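Local coordinates for ABC transporter substrate-binding protein (PDB 6TFX), which binds the opine mannopinic acid as the periplasmic solute-binding component of an ABC importer, at residues 157-160 with 161-165; 211-215 with 216-220; 260-264 with 265-269; 441-444 with 445-449. All coordinates share one frame; numbering follows the deposited sequence.

Contact 1: 157-160 with 161-165; sequences GDDF and KRRPV
Phe160 and Pro164 pack against each other in a tight turn, with a 3-10 segment at 158-159, that follows helix 150-156. Pro164 CA sits over one face of the Phe160 ring, 4.2 Å from the ring centroid and 12° off the normal. This is a CH-pi contact. Phe160 sets CG anti to its backbone N (chi1 -174°), which swings the ring alongside the chain that follows. Phe160 CE2 then reaches Val165 CB at 4.3 Å. Outside the turn, Phe153 meets the ring edge-to-face, and Tyr36 touches both Phe160 and Pro164.

The turn is held mainly by bonds of the i to i+3 kind. Arg162 N donates to Asp159 O, and Arg163 N donates to Phe160 O, where it lies well above the carbonyl plane. Arg163 N also makes a weak i to i+4 bond to Asp159 O.

Asp159 and Arg163 run across each other at a slant, their carboxylate and guanidinium planes 52° apart. Asp159 OD2 lies at the guanidinium edge but stays 4.1 Å from Arg163 NH1, too far for a salt bridge. Its closer neighbour is Arg163 CD, at 3.4 Å. Arg162 turns elsewhere and bonds Val15 O through NH1.

Lys161 folds back on the turn because its chain bends at both chi3 and chi4. A water joins Gly157 O to Lys161 N. The amine NZ donates to Asp158 O over 2.9 Å, in the carbonyl plane and on a lone pair.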
loop_
_atom_site.group_PDB
_atom_site.type_symbol
_atom_site.label_atom_id
_atom_site.label_comp_id
_atom_site.label_asym_id
_atom_site.label_seq_id
_atom_site.Cartn_x
_atom_site.Cartn_y
_atom_site.Cartn_z
ATOM N N GLY A 157 -23.986 -3.244 -6.017
ATOM C CA GLY A 157 -23.851 -2.059 -5.175
ATOM C C GLY A 157 -23.022 -2.325 -3.937
ATOM O O GLY A 157 -21.880 -2.774 -4.046
ATOM N N ASP A 158 -23.624 -2.114 -2.748
ATOM C CA ASP A 158 -22.959 -2.315 -1.454
ATOM C C ASP A 158 -22.478 -3.748 -1.209
ATOM O O ASP A 158 -21.622 -3.950 -0.344
ATOM C CB ASP A 158 -23.867 -1.834 -0.300
ATOM C CG ASP A 158 -23.981 -0.315 -0.174
ATOM O OD1 ASP A 158 -23.161 0.406 -0.800
ATOM O OD2 ASP A 158 -24.871 0.156 0.569
ATOM N N ASP A 159 -23.007 -4.737 -1.959
ATOM C CA ASP A 159 -22.595 -6.132 -1.807
ATOM C C ASP A 159 -21.423 -6.499 -2.723
ATOM O O ASP A 159 -20.823 -7.562 -2.544
ATOM C CB ASP A 159 -23.777 -7.083 -2.053
ATOM C CG ASP A 159 -23.861 -8.220 -1.039
ATOM O OD1 ASP A 159 -23.587 -7.969 0.164
ATOM O OD2 ASP A 159 -24.227 -9.350 -1.439
ATOM N N PHE A 160 -21.073 -5.627 -3.686
ATOM C CA PHE A 160 -19.965 -5.922 -4.604
ATOM C C PHE A 160 -18.661 -6.169 -3.841
ATOM O O PHE A 160 -17.886 -7.041 -4.231
ATOM C CB PHE A 160 -19.786 -4.794 -5.630
ATOM C CG PHE A 160 -18.758 -5.067 -6.706
ATOM C CD1 PHE A 160 -17.429 -4.691 -6.533
ATOM C CD2 PHE A 160 -19.119 -5.701 -7.889
ATOM C CE1 PHE A 160 -16.484 -4.934 -7.530
ATOM C CE2 PHE A 160 -18.167 -5.957 -8.886
ATOM C CZ PHE A 160 -16.854 -5.586 -8.691
ATOM N N LYS A 161 -18.420 -5.404 -2.759
ATOM C CA LYS A 161 -17.183 -5.524 -1.948
ATOM C C LYS A 161 -16.951 -6.945 -1.371
ATOM O O LYS A 161 -15.808 -7.290 -1.048
ATOM C CB LYS A 161 -17.146 -4.459 -0.847
ATOM C CG LYS A 161 -18.275 -4.591 0.173
ATOM C CD LYS A 161 -18.106 -3.659 1.393
ATOM C CE LYS A 161 -18.429 -2.203 1.134
ATOM N NZ LYS A 161 -19.865 -1.984 0.835
ATOM N N ARG A 162 -18.029 -7.767 -1.254
ATOM C CA ARG A 162 -17.901 -9.151 -0.771
ATOM C C ARG A 162 -18.237 -10.185 -1.873
ATOM O O ARG A 162 -18.092 -11.385 -1.652
ATOM C CB ARG A 162 -18.717 -9.377 0.520
ATOM C CG ARG A 162 -18.149 -8.615 1.725
ATOM C CD ARG A 162 -18.680 -9.117 3.066
ATOM N NE ARG A 162 -17.949 -10.293 3.563
ATOM C CZ ARG A 162 -16.874 -10.239 4.345
ATOM N NH1 ARG A 162 -16.377 -9.066 4.724
ATOM N NH2 ARG A 162 -16.283 -11.356 4.750
ATOM N N ARG A 163 -18.658 -9.713 -3.076
ATOM C CA ARG A 163 -18.982 -10.588 -4.217
ATOM C C ARG A 163 -18.336 -9.951 -5.454
ATOM O O ARG A 163 -19.049 -9.455 -6.342
ATOM C CB ARG A 163 -20.500 -10.713 -4.378
ATOM C CG ARG A 163 -21.167 -11.481 -3.236
ATOM C CD ARG A 163 -22.674 -11.580 -3.421
ATOM N NE ARG A 163 -23.041 -12.271 -4.660
ATOM C CZ ARG A 163 -23.976 -11.848 -5.506
ATOM N NH1 ARG A 163 -24.665 -10.741 -5.251
ATOM N NH2 ARG A 163 -24.240 -12.536 -6.607
ATOM N N PRO A 164 -16.984 -9.867 -5.487
ATOM C CA PRO A 164 -16.322 -9.146 -6.583
ATOM C C PRO A 164 -16.362 -9.894 -7.901
ATOM O O PRO A 164 -16.462 -11.132 -7.921
ATOM C CB PRO A 164 -14.878 -9.017 -6.090
ATOM C CG PRO A 164 -14.671 -10.237 -5.245
ATOM C CD PRO A 164 -15.985 -10.387 -4.519
ATOM N N VAL A 165 -16.229 -9.136 -9.000
ATOM C CA VAL A 165 -16.195 -9.706 -10.345
ATOM C C VAL A 165 -15.095 -8.981 -11.077
ATOM O O VAL A 165 -15.161 -7.764 -11.215
ATOM C CB VAL A 165 -17.524 -9.525 -11.116
ATOM C CG1 VAL A 165 -17.412 -10.101 -12.533
ATOM C CG2 VAL A 165 -18.697 -10.151 -10.361
HETATM O O HOH W 1 -19.455 -2.634 -2.557
#

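Contact 2: 211-215 with 216-220; sequences DLAFE and SGELD
Glu218 N donates to Ala213 O across this helix end, in a backbone bond 2.9 Å long and nearly in line with the C=O. The same oxygen takes a weak bond from Leu219 N. Inside that bond, Gly217 N reaches Phe214 O in another weak bond. Ser216 N still follows the helical pattern and donates to Leu212 O at 3.0 Å.

The polar side-chain contacts centre on Ser216 and Glu218. Ser216 holds OG between its own backbone N and carbonyl carbon (chi1 68°), which tips the hydroxyl back toward the helix. There OG lies 3.1 Å from Leu212 O and equally far from Ala213 O. Glu218 OE2 also stands close to this hydroxyl, whose single proton cannot serve all three acceptors at once. Glu218 stretches beyond CG along Ala213, with OE1 3.6 Å from Ala213 CB. That oxygen forms a salt bridge with Arg202, so the carboxylate also ties the turn to strand 198-203.

The apolar contacts come from Leu219. It points back at the helix, and its CD1 packs on Ala213 CB at 3.8 Å. Leu219 CB approaches Phe214 CD1 at 4.1 Å, where the two side chains meet at a slant. At the ring edge, near its plane, Phe214 CE1 comes within 3.7 Å of Asp220 O. Lys467 makes a cation-pi contact with the same ring.

Gly217 has positive phi (84°) and ends helix 207-215. With the bonds from Glu218 N to Ala213 O and from Gly217 N to Phe214 O, this is a Schellman motif leading into strand 221-223.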
loop_
_atom_site.group_PDB
_atom_site.type_symbol
_atom_site.label_atom_id
_atom_site.label_comp_id
_atom_site.label_asym_id
_atom_site.label_seq_id
_atom_site.Cartn_x
_atom_site.Cartn_y
_atom_site.Cartn_z
ATOM N N ASP A 211 2.799 -20.064 11.698
ATOM C CA ASP A 211 4.067 -20.812 11.610
ATOM C C ASP A 211 3.818 -22.325 11.776
ATOM O O ASP A 211 4.350 -23.113 10.998
ATOM C CB ASP A 211 5.074 -20.306 12.678
ATOM C CG ASP A 211 5.762 -18.973 12.354
ATOM O OD1 ASP A 211 5.737 -18.554 11.166
ATOM O OD2 ASP A 211 6.345 -18.359 13.286
ATOM N N LEU A 212 2.941 -22.709 12.721
ATOM C CA LEU A 212 2.609 -24.111 12.971
ATOM C C LEU A 212 1.954 -24.735 11.738
ATOM O O LEU A 212 2.339 -25.840 11.340
ATOM C CB LEU A 212 1.731 -24.265 14.225
ATOM C CG LEU A 212 1.436 -25.706 14.709
ATOM C CD1 LEU A 212 2.715 -26.435 15.156
ATOM C CD2 LEU A 212 0.439 -25.690 15.866
ATOM N N ALA A 213 0.999 -24.010 11.110
ATOM C CA ALA A 213 0.327 -24.484 9.891
ATOM C C ALA A 213 1.321 -24.644 8.729
ATOM O O ALA A 213 1.228 -25.602 7.977
ATOM C CB ALA A 213 -0.804 -23.551 9.513
ATOM N N PHE A 214 2.306 -23.744 8.616
ATOM C CA PHE A 214 3.318 -23.853 7.564
ATOM C C PHE A 214 4.271 -25.040 7.797
ATOM O O PHE A 214 4.567 -25.778 6.852
ATOM C CB PHE A 214 4.104 -22.534 7.444
ATOM C CG PHE A 214 5.105 -22.512 6.319
ATOM C CD1 PHE A 214 4.690 -22.335 5.004
ATOM C CD2 PHE A 214 6.461 -22.720 6.566
ATOM C CE1 PHE A 214 5.615 -22.320 3.964
ATOM C CE2 PHE A 214 7.390 -22.677 5.522
ATOM C CZ PHE A 214 6.958 -22.479 4.229
ATOM N N GLU A 215 4.755 -25.226 9.034
ATOM C CA GLU A 215 5.684 -26.329 9.321
ATOM C C GLU A 215 5.012 -27.700 9.256
ATOM O O GLU A 215 5.677 -28.668 8.890
ATOM C CB GLU A 215 6.464 -26.129 10.636
ATOM C CG GLU A 215 5.656 -26.112 11.920
ATOM C CD GLU A 215 6.462 -25.693 13.137
ATOM O OE1 GLU A 215 6.861 -26.583 13.925
ATOM O OE2 GLU A 215 6.700 -24.475 13.302
ATOM N N SER A 216 3.695 -27.776 9.551
ATOM C CA SER A 216 2.923 -29.025 9.499
ATOM C C SER A 216 2.510 -29.431 8.071
ATOM O O SER A 216 1.924 -30.500 7.886
ATOM C CB SER A 216 1.694 -28.932 10.398
ATOM O OG SER A 216 0.757 -28.002 9.882
ATOM N N GLY A 217 2.808 -28.584 7.092
ATOM C CA GLY A 217 2.482 -28.819 5.691
ATOM C C GLY A 217 1.076 -28.414 5.287
ATOM O O GLY A 217 0.621 -28.794 4.209
ATOM N N GLU A 218 0.367 -27.647 6.135
ATOM C CA GLU A 218 -0.991 -27.182 5.809
ATOM C C GLU A 218 -0.933 -26.014 4.806
ATOM O O GLU A 218 -1.908 -25.766 4.094
ATOM C CB GLU A 218 -1.724 -26.672 7.062
ATOM C CG GLU A 218 -2.116 -27.732 8.073
ATOM C CD GLU A 218 -2.615 -27.174 9.393
ATOM O OE1 GLU A 218 -3.312 -26.131 9.386
ATOM O OE2 GLU A 218 -2.302 -27.787 10.439
ATOM N N LEU A 219 0.180 -25.265 4.802
ATOM C CA LEU A 219 0.335 -24.095 3.932
ATOM C C LEU A 219 1.492 -24.260 2.981
ATOM O O LEU A 219 2.567 -24.718 3.374
ATOM C CB LEU A 219 0.574 -22.795 4.759
ATOM C CG LEU A 219 -0.440 -22.412 5.839
ATOM C CD1 LEU A 219 0.071 -21.233 6.677
ATOM C CD2 LEU A 219 -1.798 -22.099 5.237
ATOM N N ASP A 220 1.305 -23.815 1.744
ATOM C CA ASP A 220 2.390 -23.791 0.774
ATOM C C ASP A 220 3.134 -22.452 0.869
ATOM O O ASP A 220 4.294 -22.347 0.460
ATOM C CB ASP A 220 1.823 -23.967 -0.631
ATOM C CG ASP A 220 1.039 -25.261 -0.750
ATOM O OD1 ASP A 220 1.657 -26.345 -0.599
ATOM O OD2 ASP A 220 -0.203 -25.191 -0.974
#

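Contact 3: 260-264 with 265-269; sequences PPFND and IRVRQ
Asp264 O accepts from Val267 N at 3.0 Å and weakly from Arg268 N, where a type I beta turn from Pro261 to Asp264 runs into helix 265-272. Asp264 is the N-cap. Its CG stands anti to the backbone N (chi1 -175°), which brings OD1 within bonding range of Arg266 N. OD1 takes this capping bond at 2.9 Å, met from above the carboxylate plane. It also takes Arg266 NE on its syn lone pair. Arg266 NH2 holds OD2 at 2.9 Å, completing a side-on salt bridge with the two planes 34° apart. Arg268 NH1 donates to Phe262 O over 2.8 Å, in the guanidinium plane. A water links the same NH1 to Asn263 O. Ile265 CA lies over the centre of this guanidinium. Arg268 NH2 donates to Asn451 O, and its side chain is about 5 Å from that of Cys453, a magnesium ligand. Val267 points at the turn. Its CG1 packs on Phe262 CE1 at 3.7 Å, the side chains crossing at about a right angle. Phe262 and Val267 both rest on Phe358 of strand 358-365, and Val267 also touches Leu321 of helix 314-323. Phe262 and Arg268 both lean on Ile255 of strand 240-255.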
loop_
_atom_site.group_PDB
_atom_site.type_symbol
_atom_site.label_atom_id
_atom_site.label_comp_id
_atom_site.label_asym_id
_atom_site.label_seq_id
_atom_site.Cartn_x
_atom_site.Cartn_y
_atom_site.Cartn_z
ATOM N N PRO A 260 -3.512 19.499 21.306
ATOM C CA PRO A 260 -2.611 19.567 22.468
ATOM C C PRO A 260 -2.388 18.168 23.041
ATOM O O PRO A 260 -3.310 17.337 22.988
ATOM C CB PRO A 260 -3.388 20.437 23.460
ATOM C CG PRO A 260 -4.275 21.299 22.589
ATOM C CD PRO A 260 -4.714 20.348 21.499
ATOM N N PRO A 261 -1.189 17.871 23.583
ATOM C CA PRO A 261 -0.040 18.770 23.779
ATOM C C PRO A 261 0.877 18.864 22.565
ATOM O O PRO A 261 1.885 19.568 22.604
ATOM C CB PRO A 261 0.703 18.114 24.950
ATOM C CG PRO A 261 0.486 16.624 24.707
ATOM C CD PRO A 261 -0.959 16.554 24.218
ATOM N N PHE A 262 0.533 18.124 21.496
ATOM C CA PHE A 262 1.387 18.025 20.317
ATOM C C PHE A 262 1.276 19.221 19.352
ATOM O O PHE A 262 1.926 19.209 18.288
ATOM C CB PHE A 262 1.163 16.694 19.610
ATOM C CG PHE A 262 1.674 15.530 20.444
ATOM C CD1 PHE A 262 3.036 15.217 20.476
ATOM C CD2 PHE A 262 0.799 14.768 21.212
ATOM C CE1 PHE A 262 3.514 14.157 21.265
ATOM C CE2 PHE A 262 1.277 13.721 22.013
ATOM C CZ PHE A 262 2.630 13.422 22.035
ATOM N N ASN A 263 0.482 20.241 19.717
ATOM C CA ASN A 263 0.445 21.479 18.946
ATOM C C ASN A 263 1.654 22.374 19.306
ATOM O O ASN A 263 1.882 23.383 18.632
ATOM C CB ASN A 263 -0.876 22.211 19.064
ATOM C CG ASN A 263 -1.177 22.665 20.461
ATOM O OD1 ASN A 263 -0.748 22.060 21.438
ATOM N ND2 ASN A 263 -1.913 23.770 20.583
ATOM N N ASP A 264 2.434 21.997 20.354
ATOM C CA ASP A 264 3.664 22.704 20.716
ATOM C C ASP A 264 4.804 21.948 20.010
ATOM O O ASP A 264 5.021 20.754 20.263
ATOM C CB ASP A 264 3.881 22.669 22.235
ATOM C CG ASP A 264 5.067 23.484 22.749
ATOM O OD1 ASP A 264 6.035 23.700 21.981
ATOM O OD2 ASP A 264 5.029 23.909 23.915
ATOM N N ILE A 265 5.523 22.626 19.102
ATOM C CA ILE A 265 6.623 21.974 18.385
ATOM C C ILE A 265 7.650 21.343 19.333
ATOM O O ILE A 265 8.237 20.317 18.982
ATOM C CB ILE A 265 7.276 22.938 17.359
ATOM C CG1 ILE A 265 8.126 22.135 16.329
ATOM C CG2 ILE A 265 8.055 24.094 18.054
ATOM C CD1 ILE A 265 8.569 22.900 15.078
ATOM N N ARG A 266 7.874 21.939 20.529
ATOM C CA ARG A 266 8.857 21.381 21.486
ATOM C C ARG A 266 8.475 19.973 21.929
ATOM O O ARG A 266 9.353 19.136 22.158
ATOM C CB ARG A 266 9.028 22.297 22.689
ATOM C CG ARG A 266 9.614 23.648 22.286
ATOM C CD ARG A 266 9.559 24.628 23.447
ATOM N NE ARG A 266 8.176 24.939 23.816
ATOM C CZ ARG A 266 7.832 25.855 24.708
ATOM N NH1 ARG A 266 8.761 26.572 25.328
ATOM N NH2 ARG A 266 6.552 26.065 24.992
ATOM N N VAL A 267 7.168 19.716 22.073
ATOM C CA VAL A 267 6.689 18.384 22.471
ATOM C C VAL A 267 6.938 17.399 21.332
ATOM O O VAL A 267 7.344 16.261 21.573
ATOM C CB VAL A 267 5.214 18.407 22.936
ATOM C CG1 VAL A 267 4.739 17.010 23.346
ATOM C CG2 VAL A 267 5.032 19.393 24.093
ATOM N N ARG A 268 6.703 17.836 20.082
ATOM C CA ARG A 268 6.931 16.961 18.914
ATOM C C ARG A 268 8.437 16.688 18.786
ATOM O O ARG A 268 8.859 15.547 18.560
ATOM C CB ARG A 268 6.408 17.626 17.625
ATOM C CG ARG A 268 4.906 17.884 17.685
ATOM C CD ARG A 268 4.280 18.085 16.310
ATOM N NE ARG A 268 4.847 19.213 15.563
ATOM C CZ ARG A 268 4.381 20.457 15.619
ATOM N NH1 ARG A 268 3.440 20.781 16.501
ATOM N NH2 ARG A 268 4.902 21.403 14.849
ATOM N N GLN A 269 9.266 17.741 18.930
ATOM C CA GLN A 269 10.717 17.580 18.871
ATOM C C GLN A 269 11.192 16.619 19.964
ATOM O O GLN A 269 12.027 15.745 19.706
ATOM C CB GLN A 269 11.412 18.933 19.048
ATOM C CG GLN A 269 11.225 19.850 17.840
ATOM C CD GLN A 269 11.697 21.258 18.135
ATOM O OE1 GLN A 269 11.669 21.732 19.284
ATOM N NE2 GLN A 269 12.129 21.960 17.085
HETATM O O HOH W 2 4.741 25.326 18.172
HETATM O O HOH W 3 3.212 23.847 15.952
#

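Contact 4: 441-444 with 445-449; sequences WKEA and QKLIV
Trp441 O is gripped by two nitrogens of Gln445. The backbone N donates at 3.2 Å in the usual helical way. The side-chain NE2 adds a second bond of 3.0 Å and comes from the opposite face of the carbonyl plane, well above it. Gln445 reaches back because CG lies beside its own backbone N (chi1 -70°) and the chain runs on extended at chi2. The amide is also held from outside the helix: OE1 accepts from Ser294 OG and Asp304 N, and NE2 also donates to Gly302 O. The buried amide therefore has partners at both of its polar atoms.

The next backbone bonds repeat the alpha-helical step. Lys446 N, Leu447 N and Ile448 N donate to the oxygens of Lys442, Glu443 and Ala444, each at 3.0 Å.

The other side chains lie along the helix surface. Leu447 CD1 comes 4.2 Å from Glu443 CG. Glu443 OE2 bonds Gln424 NE2 of helix 422-430. Lys442 and Lys446 keep their NZ atoms 6.4 Å apart, and Lys446 NZ pairs with Asp304. Ile448 CG1 comes 3.2 Å from Ala444 O.

Ile448 borders the magnesium site, with its side chain about 4 Å from those of Cys418 and Cys453. Helix 434-450 packs on two others here. Ala444 and Leu447 touch helix 422-430, while Ile448 packs on Leu396 and Tyr400 of helix 392-400. Trp441 touches both helices, through Ala428 of the first and Leu396 of the second.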
loop_
_atom_site.group_PDB
_atom_site.type_symbol
_atom_site.label_atom_id
_atom_site.label_comp_id
_atom_site.label_asym_id
_atom_site.label_seq_id
_atom_site.Cartn_x
_atom_site.Cartn_y
_atom_site.Cartn_z
ATOM N N TRP A 441 10.682 18.828 -4.334
ATOM C CA TRP A 441 10.296 17.660 -3.518
ATOM C C TRP A 441 11.159 17.585 -2.265
ATOM O O TRP A 441 10.638 17.270 -1.185
ATOM C CB TRP A 441 10.441 16.384 -4.329
ATOM C CG TRP A 441 9.268 16.134 -5.240
ATOM C CD1 TRP A 441 7.956 16.447 -5.002
ATOM C CD2 TRP A 441 9.301 15.481 -6.520
ATOM N NE1 TRP A 441 7.177 16.067 -6.078
ATOM C CE2 TRP A 441 7.970 15.432 -7.002
ATOM C CE3 TRP A 441 10.323 14.914 -7.301
ATOM C CZ2 TRP A 441 7.647 14.875 -8.246
ATOM C CZ3 TRP A 441 10.002 14.355 -8.533
ATOM C CH2 TRP A 441 8.676 14.331 -8.987
ATOM N N LYS A 442 12.477 17.860 -2.389
ATOM C CA LYS A 442 13.364 17.823 -1.206
ATOM C C LYS A 442 13.002 18.932 -0.211
ATOM O O LYS A 442 12.960 18.690 0.996
ATOM C CB LYS A 442 14.842 17.927 -1.633
ATOM C CG LYS A 442 15.299 16.700 -2.422
ATOM C CD LYS A 442 16.818 16.791 -2.598
ATOM C CE LYS A 442 17.379 15.564 -3.256
ATOM N NZ LYS A 442 18.858 15.701 -3.462
ATOM N N GLU A 443 12.701 20.149 -0.713
ATOM C CA GLU A 443 12.303 21.261 0.153
ATOM C C GLU A 443 11.039 20.868 0.955
ATOM O O GLU A 443 10.970 21.142 2.166
ATOM C CB GLU A 443 12.064 22.519 -0.679
ATOM C CG GLU A 443 11.699 23.753 0.138
ATOM C CD GLU A 443 11.383 25.008 -0.665
ATOM O OE1 GLU A 443 11.524 24.983 -1.910
ATOM O OE2 GLU A 443 10.968 26.015 -0.046
ATOM N N ALA A 444 10.083 20.178 0.304
ATOM C CA ALA A 444 8.862 19.733 1.009
ATOM C C ALA A 444 9.253 18.769 2.151
ATOM O O ALA A 444 8.786 18.926 3.274
ATOM C CB ALA A 444 7.924 19.042 0.033
ATOM N N GLN A 445 10.138 17.800 1.880
ATOM C CA GLN A 445 10.535 16.849 2.934
ATOM C C GLN A 445 11.206 17.557 4.111
ATOM O O GLN A 445 10.889 17.260 5.262
ATOM C CB GLN A 445 11.452 15.767 2.354
ATOM C CG GLN A 445 10.672 14.827 1.420
ATOM C CD GLN A 445 11.604 14.064 0.505
ATOM O OE1 GLN A 445 12.275 13.123 0.924
ATOM N NE2 GLN A 445 11.662 14.479 -0.762
ATOM N N LYS A 446 12.123 18.516 3.822
ATOM C CA LYS A 446 12.822 19.268 4.876
ATOM C C LYS A 446 11.824 20.029 5.750
ATOM O O LYS A 446 11.982 20.077 6.984
ATOM C CB LYS A 446 13.832 20.240 4.262
ATOM C CG LYS A 446 15.051 19.525 3.691
ATOM C CD LYS A 446 16.120 20.541 3.328
ATOM C CE LYS A 446 17.441 19.876 2.998
ATOM N NZ LYS A 446 17.369 19.156 1.709
ATOM N N LEU A 447 10.783 20.613 5.126
ATOM C CA LEU A 447 9.787 21.359 5.895
ATOM C C LEU A 447 8.972 20.432 6.770
ATOM O O LEU A 447 8.629 20.790 7.898
ATOM C CB LEU A 447 8.834 22.094 4.942
ATOM C CG LEU A 447 9.438 23.289 4.197
ATOM C CD1 LEU A 447 8.580 23.680 3.003
ATOM C CD2 LEU A 447 9.638 24.482 5.129
ATOM N N ILE A 448 8.597 19.258 6.233
ATOM C CA ILE A 448 7.748 18.332 7.029
ATOM C C ILE A 448 8.567 17.759 8.201
ATOM O O ILE A 448 8.064 17.640 9.326
ATOM C CB ILE A 448 7.207 17.210 6.113
ATOM C CG1 ILE A 448 6.310 17.817 4.980
ATOM C CG2 ILE A 448 6.463 16.127 6.937
ATOM C CD1 ILE A 448 6.143 16.922 3.757
ATOM N N VAL A 449 9.830 17.397 7.930
ATOM C CA VAL A 449 10.714 16.873 8.974
ATOM C C VAL A 449 10.942 17.930 10.066
ATOM O O VAL A 449 10.832 17.610 11.265
ATOM C CB VAL A 449 12.069 16.425 8.362
ATOM C CG1 VAL A 449 13.121 16.185 9.449
ATOM C CG2 VAL A 449 11.880 15.167 7.526
#

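In the fold
All four contacts are local and partly buried, but they occupy different points of a helix. Contact 2 is the most exposed, with five of nine touching residues exposed; contact 3 has one of eight. Contact 1 follows a helix end, contact 2 closes one, contact 3 opens one, and contact 4 lies within one. Contact 3 spends an acidic side chain on backbone capping, whereas contact 2 relies on backbone bonds and a glycine. Contact 4 adds a side-chain amide to regular helix bonds, and contact 1 a lysine amine and a ring face. Contacts 3 and 4 both lie near Cys453 of the magnesium site, and Asn451 bonds to each. Contacts 1 and 2 lie far from that pair.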